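Local coordinates for SmhB (PDB 6ZZ5), which is one component of a tripartite alpha-pore-forming toxin of Serratia marcescens and probably takes part in forming its membrane pore, at residues A[140-152]-A[251-265]. Sequence-based numbering, arbitrary orientation. Where two conformers were deposited one is given.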
ATOM      1  N   ASN A 140       6.935 -21.131  -1.566  1.00 19.94           N
ATOM      2  CA  ASN A 140       6.552 -22.542  -1.265  1.00 22.00           C
ATOM      3  C   ASN A 140       5.211 -22.888  -1.942  1.00 21.04           C
ATOM      4  O   ASN A 140       5.112 -23.992  -2.436  1.00 19.90           O
ATOM      5  CB  ASN A 140       6.586 -22.842   0.235  1.00 20.22           C
ATOM      6  CG  ASN A 140       8.010 -23.098   0.668  1.00 23.43           C
ATOM      7  OD1 ASN A 140       8.684 -23.985   0.142  1.00 23.62           O
ATOM      8  ND2 ASN A 140       8.513 -22.321   1.593  1.00 24.74           N
ATOM      9  N   TYR A 141       4.264 -21.950  -1.990  1.00 20.71           N
ATOM     10  CA  TYR A 141       2.933 -22.133  -2.619  1.00 21.04           C
ATOM     11  C   TYR A 141       3.125 -22.591  -4.066  1.00 24.46           C
ATOM     12  O   TYR A 141       2.383 -23.479  -4.510  1.00 22.37           O
ATOM     13  CB  TYR A 141       2.029 -20.902  -2.529  1.00 20.70           C
ATOM     14  CG  TYR A 141       0.724 -21.098  -3.275  1.00 18.05           C
ATOM     15  CD1 TYR A 141      -0.373 -21.647  -2.656  1.00 18.96           C
ATOM     16  CD2 TYR A 141       0.668 -20.903  -4.646  1.00 18.94           C
ATOM     17  CE1 TYR A 141      -1.520 -21.946  -3.372  1.00 19.70           C
ATOM     18  CE2 TYR A 141      -0.467 -21.203  -5.390  1.00 20.32           C
ATOM     19  CZ  TYR A 141      -1.570 -21.736  -4.742  1.00 21.80           C
ATOM     20  OH  TYR A 141      -2.720 -21.996  -5.437  1.00 21.88           O
ATOM     21  N   GLN A 142       4.051 -21.999  -4.820  1.00 24.83           N
ATOM     22  CA  GLN A 142       4.221 -22.349  -6.264  1.00 26.54           C
ATOM     23  C   GLN A 142       4.531 -23.836  -6.431  1.00 21.05           C
ATOM     24  O   GLN A 142       4.141 -24.382  -7.442  1.00 24.38           O
ATOM     25  CB  GLN A 142       5.337 -21.515  -6.911  1.00 31.18           C
ATOM     26  CG  GLN A 142       4.947 -20.064  -7.138  1.00 30.86           C
ATOM     27  CD  GLN A 142       3.649 -19.917  -7.911  1.00 28.84           C
ATOM     28  OE1 GLN A 142       2.694 -19.337  -7.440  1.00 38.34           O
ATOM     29  NE2 GLN A 142       3.611 -20.450  -9.109  1.00 29.63           N
ATOM     30  N   LEU A 143       5.131 -24.506  -5.461  1.00 22.01           N
ATOM     31  CA  LEU A 143       5.415 -25.965  -5.571  1.00 25.32           C
ATOM     32  C   LEU A 143       4.094 -26.732  -5.752  1.00 27.93           C
ATOM     33  O   LEU A 143       4.054 -27.674  -6.544  1.00 24.02           O
ATOM     34  CB  LEU A 143       6.165 -26.484  -4.350  1.00 28.46           C
ATOM     35  CG  LEU A 143       7.481 -25.781  -4.002  1.00 34.39           C
ATOM     36  CD1 LEU A 143       8.127 -26.476  -2.822  1.00 36.39           C
ATOM     37  CD2 LEU A 143       8.429 -25.742  -5.186  1.00 37.99           C
ATOM     38  N   ILE A 144       3.034 -26.284  -5.068  1.00 24.10           N
ATOM     39  CA  ILE A 144       1.690 -26.918  -5.092  1.00 23.30           C
ATOM     40  C   ILE A 144       1.153 -26.918  -6.538  1.00 24.34           C
ATOM     41  O   ILE A 144       0.597 -27.905  -6.984  1.00 27.07           O
ATOM     42  CB  ILE A 144       0.747 -26.192  -4.114  1.00 24.09           C
ATOM     43  CG1 ILE A 144       1.274 -26.281  -2.672  1.00 26.30           C
ATOM     44  CG2 ILE A 144      -0.674 -26.745  -4.242  1.00 26.70           C
ATOM     45  CD1 ILE A 144       0.625 -25.354  -1.700  1.00 25.65           C
ATOM     46  N   VAL A 145       1.306 -25.804  -7.240  1.00 24.89           N
ATOM     47  CA  VAL A 145       0.793 -25.590  -8.607  1.00 26.31           C
ATOM     48  C   VAL A 145       1.521 -26.532  -9.563  1.00 28.53           C
ATOM     49  O   VAL A 145       0.834 -27.161 -10.405  1.00 26.25           O
ATOM     50  CB  VAL A 145       0.958 -24.118  -9.044  1.00 30.19           C
ATOM     51  CG1 VAL A 145       0.358 -23.924 -10.434  1.00 31.93           C
ATOM     52  CG2 VAL A 145       0.327 -23.149  -8.056  1.00 26.84           C
ATOM     53  N   VAL A 146       2.847 -26.617  -9.457  1.00 31.01           N
ATOM     54  CA  VAL A 146       3.656 -27.505 -10.329  1.00 34.63           C
ATOM     55  C   VAL A 146       3.185 -28.946 -10.074  1.00 31.53           C
ATOM     56  O   VAL A 146       2.939 -29.633 -11.061  1.00 31.53           O
ATOM     57  CB  VAL A 146       5.169 -27.343 -10.111  1.00 31.58           C
ATOM     58  CG1 VAL A 146       5.949 -28.311 -10.967  1.00 34.13           C
ATOM     59  CG2 VAL A 146       5.616 -25.907 -10.386  1.00 33.95           C
ATOM     60  N   ASN A 147       3.028 -29.348  -8.809  1.00 28.80           N
ATOM     61  CA  ASN A 147       2.648 -30.740  -8.449  0.50 30.01           C
ATOM     62  C   ASN A 147       1.274 -31.046  -9.057  1.00 29.63           C
ATOM     63  O   ASN A 147       1.116 -32.115  -9.613  1.00 32.41           O
ATOM     64  CB  ASN A 147       2.668 -30.957  -6.935  0.50 29.46           C
ATOM     65  CG  ASN A 147       4.077 -30.996  -6.388  0.50 31.54           C
ATOM     66  OD1 ASN A 147       4.987 -31.444  -7.080  0.50 37.30           O
ATOM     67  ND2 ASN A 147       4.264 -30.563  -5.148  0.50 34.00           N
ATOM     68  N   LEU A 148       0.321 -30.139  -8.922  1.00 25.76           N
ATOM     69  CA  LEU A 148      -1.048 -30.294  -9.455  1.00 26.58           C
ATOM     70  C   LEU A 148      -0.971 -30.396 -10.972  1.00 30.23           C
ATOM     71  O   LEU A 148      -1.622 -31.314 -11.495  1.00 28.23           O
ATOM     72  CB  LEU A 148      -1.961 -29.157  -9.032  1.00 26.19           C
ATOM     73  CG  LEU A 148      -3.334 -29.146  -9.680  1.00 24.41           C
ATOM     74  CD1 LEU A 148      -4.136 -30.373  -9.262  1.00 29.38           C
ATOM     75  CD2 LEU A 148      -4.071 -27.891  -9.277  1.00 25.78           C
ATOM     76  N   ASN A 149      -0.165 -29.569 -11.634  1.00 26.40           N
ATOM     77  CA  ASN A 149       0.014 -29.673 -13.103  1.00 28.49           C
ATOM     78  C   ASN A 149       0.554 -31.069 -13.441  1.00 29.78           C
ATOM     79  O   ASN A 149       0.033 -31.682 -14.410  1.00 34.48           O
ATOM     80  CB  ASN A 149       0.887 -28.568 -13.703  1.00 25.59           C
ATOM     81  CG  ASN A 149       0.525 -28.289 -15.149  1.00 28.28           C
ATOM     82  OD1 ASN A 149      -0.641 -28.382 -15.510  1.00 34.30           O
ATOM     83  ND2 ASN A 149       1.506 -28.041 -15.993  1.00 36.44           N
ATOM     84  N   ASN A 150       1.514 -31.581 -12.676  1.00 29.16           N
ATOM     85  CA  ASN A 150       2.045 -32.975 -12.884  1.00 31.95           C
ATOM     86  C   ASN A 150       0.951 -34.029 -12.691  1.00 36.44           C
ATOM     87  O   ASN A 150       0.804 -34.933 -13.552  1.00 35.64           O
ATOM     88  CB  ASN A 150       3.248 -33.287 -11.999  1.00 34.30           C
ATOM     89  CG  ASN A 150       4.445 -32.454 -12.400  1.00 40.96           C
ATOM     90  OD1 ASN A 150       4.534 -32.033 -13.552  1.00 42.86           O
ATOM     91  ND2 ASN A 150       5.338 -32.187 -11.458  1.00 37.94           N
ATOM     92  N   VAL A 151       0.154 -33.919 -11.635  1.00 31.98           N
ATOM     93  CA  VAL A 151      -0.921 -34.917 -11.366  1.00 33.82           C
ATOM     94  C   VAL A 151      -1.826 -34.991 -12.588  1.00 33.49           C
ATOM     95  O   VAL A 151      -2.191 -36.095 -12.935  1.00 35.92           O
ATOM     96  CB  VAL A 151      -1.731 -34.609 -10.093  1.00 32.48           C
ATOM     97  CG1 VAL A 151      -2.995 -35.452 -10.004  1.00 38.41           C
ATOM     98  CG2 VAL A 151      -0.889 -34.784  -8.833  1.00 36.53           C
ATOM     99  N   VAL A 152      -2.208 -33.884 -13.211  1.00 32.65           N
ATOM    100  CA  VAL A 152      -3.152 -33.934 -14.371  1.00 37.52           C
ATOM    101  C   VAL A 152      -2.394 -34.071 -15.706  1.00 31.39           C
ATOM    102  O   VAL A 152      -3.045 -33.855 -16.715  1.00 32.35           O
ATOM    103  CB  VAL A 152      -4.103 -32.717 -14.406  1.00 36.03           C
ATOM    104  CG1 VAL A 152      -5.028 -32.672 -13.194  1.00 40.45           C
ATOM    105  CG2 VAL A 152      -3.348 -31.403 -14.577  1.00 36.53           C
ATOM    106  N   ASN A 251      -5.456 -26.971 -17.952  1.00 29.78           N
ATOM    107  CA  ASN A 251      -6.383 -27.667 -17.032  1.00 30.40           C
ATOM    108  C   ASN A 251      -7.038 -26.603 -16.121  1.00 37.63           C
ATOM    109  O   ASN A 251      -6.338 -25.735 -15.583  1.00 25.55           O
ATOM    110  CB  ASN A 251      -5.681 -28.783 -16.262  1.00 28.95           C
ATOM    111  CG  ASN A 251      -6.564 -29.378 -15.176  1.00 37.23           C
ATOM    112  OD1 ASN A 251      -6.696 -28.780 -14.098  1.00 34.81           O
ATOM    113  ND2 ASN A 251      -7.188 -30.537 -15.446  1.00 30.69           N
ATOM    114  N   SER A 252      -8.361 -26.674 -15.948  1.00 31.60           N
ATOM    115  CA  SER A 252      -9.159 -25.678 -15.208  1.00 28.14           C
ATOM    116  C   SER A 252      -8.675 -25.530 -13.755  1.00 26.95           C
ATOM    117  O   SER A 252      -8.665 -24.399 -13.231  1.00 27.07           O
ATOM    118  CB  SER A 252     -10.588 -26.071 -15.265  1.00 32.37           C
ATOM    119  OG  SER A 252     -11.142 -25.597 -16.472  1.00 37.81           O
ATOM    120  N   GLU A 253      -8.339 -26.637 -13.096  1.00 26.60           N
ATOM    121  CA  GLU A 253      -7.970 -26.615 -11.660  1.00 29.23           C
ATOM    122  C   GLU A 253      -6.558 -26.023 -11.557  1.00 28.84           C
ATOM    123  O   GLU A 253      -6.269 -25.304 -10.607  1.00 25.07           O
ATOM    124  CB  GLU A 253      -8.083 -28.026 -11.078  1.00 36.36           C
ATOM    125  CG  GLU A 253      -9.512 -28.487 -10.911  1.00 44.01           C
ATOM    126  CD  GLU A 253     -10.286 -28.722 -12.190  1.00 61.60           C
ATOM    127  OE1 GLU A 253      -9.793 -29.536 -13.032  1.00 54.75           O
ATOM    128  OE2 GLU A 253     -11.369 -28.074 -12.347  1.00 51.27           O
ATOM    129  N   VAL A 254      -5.698 -26.316 -12.525  1.00 24.66           N
ATOM    130  CA  VAL A 254      -4.352 -25.724 -12.581  1.00 24.13           C
ATOM    131  C   VAL A 254      -4.513 -24.210 -12.703  1.00 22.67           C
ATOM    132  O   VAL A 254      -3.729 -23.517 -12.080  1.00 23.18           O
ATOM    133  CB  VAL A 254      -3.517 -26.302 -13.725  1.00 25.74           C
ATOM    134  CG1 VAL A 254      -2.246 -25.486 -13.916  1.00 27.24           C
ATOM    135  CG2 VAL A 254      -3.197 -27.765 -13.468  1.00 29.18           C
ATOM    136  N   LEU A 255      -5.370 -23.747 -13.601  1.00 22.80           N
ATOM    137  CA  LEU A 255      -5.588 -22.297 -13.850  1.00 24.07           C
ATOM    138  C   LEU A 255      -5.940 -21.624 -12.520  1.00 23.95           C
ATOM    139  O   LEU A 255      -5.397 -20.571 -12.224  1.00 24.06           O
ATOM    140  CB  LEU A 255      -6.736 -22.115 -14.852  1.00 27.71           C
ATOM    141  CG  LEU A 255      -6.553 -21.193 -16.055  1.00 49.49           C
ATOM    142  CD1 LEU A 255      -5.117 -21.164 -16.542  1.00 47.89           C
ATOM    143  CD2 LEU A 255      -7.459 -21.644 -17.223  1.00 41.12           C
ATOM    144  N   VAL A 256      -6.920 -22.159 -11.812  1.00 24.65           N
ATOM    145  CA  VAL A 256      -7.323 -21.645 -10.482  1.00 24.43           C
ATOM    146  C   VAL A 256      -6.099 -21.639  -9.555  1.00 23.53           C
ATOM    147  O   VAL A 256      -5.845 -20.601  -8.911  1.00 19.24           O
ATOM    148  CB  VAL A 256      -8.501 -22.456  -9.937  1.00 27.82           C
ATOM    149  CG1 VAL A 256      -8.780 -22.118  -8.498  1.00 24.56           C
ATOM    150  CG2 VAL A 256      -9.741 -22.260 -10.814  1.00 30.59           C
ATOM    151  N   ALA A 257      -5.345 -22.733  -9.465  1.00 23.28           N
ATOM    152  CA  ALA A 257      -4.179 -22.824  -8.557  1.00 23.95           C
ATOM    153  C   ALA A 257      -3.175 -21.729  -8.943  1.00 23.82           C
ATOM    154  O   ALA A 257      -2.596 -21.084  -8.022  1.00 22.34           O
ATOM    155  CB  ALA A 257      -3.547 -24.176  -8.631  1.00 24.62           C
ATOM    156  N   SER A 258      -2.974 -21.536 -10.244  1.00 20.07           N
ATOM    157  CA  SER A 258      -1.983 -20.581 -10.810  1.00 21.90           C
ATOM    158  C   SER A 258      -2.422 -19.158 -10.426  1.00 20.47           C
ATOM    159  O   SER A 258      -1.561 -18.331 -10.062  1.00 20.95           O
ATOM    160  CB  SER A 258      -1.917 -20.685 -12.317  1.00 21.40           C
ATOM    161  OG  SER A 258      -1.034 -19.708 -12.863  1.00 30.11           O
ATOM    162  N   GLN A 259      -3.717 -18.890 -10.563  1.00 18.61           N
ATOM    163  CA  GLN A 259      -4.283 -17.556 -10.273  1.00 20.78           C
ATOM    164  C   GLN A 259      -4.107 -17.259  -8.774  1.00 18.43           C
ATOM    165  O   GLN A 259      -3.688 -16.155  -8.428  1.00 18.05           O
ATOM    166  CB  GLN A 259      -5.735 -17.474 -10.721  1.00 19.26           C
ATOM    167  CG  GLN A 259      -5.887 -17.400 -12.227  1.00 21.82           C
ATOM    168  CD  GLN A 259      -7.300 -17.608 -12.710  1.00 22.84           C
ATOM    169  OE1 GLN A 259      -8.190 -17.882 -11.911  1.00 22.16           O
ATOM    170  NE2 GLN A 259      -7.522 -17.504 -14.008  1.00 22.82           N
ATOM    171  N   ILE A 260      -4.326 -18.227  -7.905  1.00 19.54           N
ATOM    172  CA  ILE A 260      -4.094 -18.014  -6.465  1.00 19.52           C
ATOM    173  C   ILE A 260      -2.613 -17.744  -6.239  1.00 20.21           C
ATOM    174  O   ILE A 260      -2.326 -16.854  -5.437  1.00 17.60           O
ATOM    175  CB  ILE A 260      -4.658 -19.184  -5.647  1.00 24.18           C
ATOM    176  CG1 ILE A 260      -6.187 -19.077  -5.639  1.00 28.56           C
ATOM    177  CG2 ILE A 260      -4.118 -19.177  -4.244  1.00 21.11           C
ATOM    178  CD1 ILE A 260      -6.851 -20.340  -5.318  1.00 24.24           C
ATOM    179  N   GLY A 261      -1.725 -18.492  -6.913  1.00 21.14           N
ATOM    180  CA  GLY A 261      -0.272 -18.291  -6.823  1.00 21.46           C
ATOM    181  C   GLY A 261       0.129 -16.868  -7.226  1.00 19.85           C
ATOM    182  O   GLY A 261       0.942 -16.248  -6.517  1.00 18.25           O
ATOM    183  N   SER A 262      -0.417 -16.348  -8.307  1.00 18.07           N
ATOM    184  CA  SER A 262      -0.127 -14.974  -8.786  1.00 19.62           C
ATOM    185  C   SER A 262      -0.644 -14.003  -7.728  1.00 18.79           C
ATOM    186  O   SER A 262       0.057 -13.059  -7.485  1.00 20.95           O
ATOM    187  CB  SER A 262      -0.734 -14.667 -10.126  1.00 18.72           C
ATOM    188  OG  SER A 262      -0.238 -15.559 -11.105  1.00 27.41           O
ATOM    189  N   GLY A 263      -1.788 -14.314  -7.097  1.00 22.37           N
ATOM    190  CA  GLY A 263      -2.353 -13.475  -6.028  1.00 19.46           C
ATOM    191  C   GLY A 263      -1.454 -13.468  -4.801  1.00 19.53           C
ATOM    192  O   GLY A 263      -1.329 -12.424  -4.168  1.00 19.24           O
ATOM    193  N   TYR A 264      -0.878 -14.611  -4.455  1.00 15.96           N
ATOM    194  CA  TYR A 264      -0.023 -14.770  -3.269  1.00 19.20           C
ATOM    195  C   TYR A 264       1.283 -14.004  -3.540  1.00 19.20           C
ATOM    196  O   TYR A 264       1.750 -13.228  -2.660  1.00 16.48           O
ATOM    197  CB  TYR A 264       0.155 -16.255  -2.961  1.00 21.79           C
ATOM    198  CG  TYR A 264       0.384 -16.657  -1.525  1.00 20.54           C
ATOM    199  CD1 TYR A 264       0.832 -15.768  -0.569  1.00 18.03           C
ATOM    200  CD2 TYR A 264       0.121 -17.945  -1.117  1.00 18.50           C
ATOM    201  CE1 TYR A 264       1.015 -16.136   0.742  1.00 18.85           C
ATOM    202  CE2 TYR A 264       0.234 -18.316   0.222  1.00 19.36           C
ATOM    203  CZ  TYR A 264       0.695 -17.419   1.149  1.00 20.15           C
ATOM    204  OH  TYR A 264       0.828 -17.753   2.455  1.00 20.95           O
ATOM    205  N   ARG A 265       1.866 -14.191  -4.723  1.00 16.88           N
ATOM    206  CA  ARG A 265       3.105 -13.454  -5.114  1.00 20.67           C
ATOM    207  C   ARG A 265       2.806 -11.961  -5.164  1.00 20.58           C
ATOM    208  O   ARG A 265       3.646 -11.214  -4.713  1.00 18.37           O
ATOM    209  CB  ARG A 265       3.704 -14.034  -6.403  1.00 25.58           C
ATOM    210  CG  ARG A 265       4.429 -15.346  -6.047  1.00 37.35           C
ATOM    211  CD  ARG A 265       5.224 -16.059  -7.163  1.00 37.84           C
ATOM    212  NE  ARG A 265       4.248 -16.505  -8.147  1.00 64.57           N
ATOM    213  CZ  ARG A 265       3.951 -15.891  -9.288  1.00 47.38           C
ATOM    214  NH1 ARG A 265       4.586 -14.774  -9.600  1.00 36.66           N
ATOM    215  NH2 ARG A 265       3.025 -16.416 -10.089  1.00 42.66           N
TER
HETATM  216  O   HOH W   1       0.989 -18.998 -10.317  1.00 29.03           O
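Y141, V145 and L148 face A257 and its neighbours where the end of helix 99-151 (140-151) runs antiparallel to the start of helix 252-300 (252-265); the axes of these segments approach to 9.3 Å, at 169°. Y141 is a knob in the hole formed by A257, I260, G261 and Y264. With CG anti to the backbone N (chi1 176°), its ring reaches the partner backbone: CE2 lies 3.3 Å from G261 CA, and OH donates to A257 O at 2.7 Å, in the carbonyl plane and on a lone pair. That oxygen also accepts from G261 N. I260 CG2 packs 3.6 Å from Y141 CZ, while Y264 CD2 meets Y141 CB. Beside the knob, Q142 bends at chi2 and brings OE1 to the guanidinium edge of R265, whose NE gives it a straight but weak bond of 3.3 Å; the amide and guanidinium planes are almost perpendicular. A water accepts from Q142 NE2 and R265 NH2 and donates to S258 O; R265 NH1 forms a salt bridge with D167 of helix 156-184. V145 CG2 lies 4.0 Å from A257 CB, L148 CD2 3.8 Å from it, and V152 CG2 meets V254 CG2. N251 is the N-cap of helix 252-300; its OD1 accepts from V254 N, weakly from E253 N. This bundle contact of an HBL-family protein thus pairs an apolar seam with a hydrated polar side; A257 O satisfies the tyrosine hydroxyl, but N149 OD1, 3.3 Å from V254 CG2, is buried without a partner, though its ND2 bonds N156.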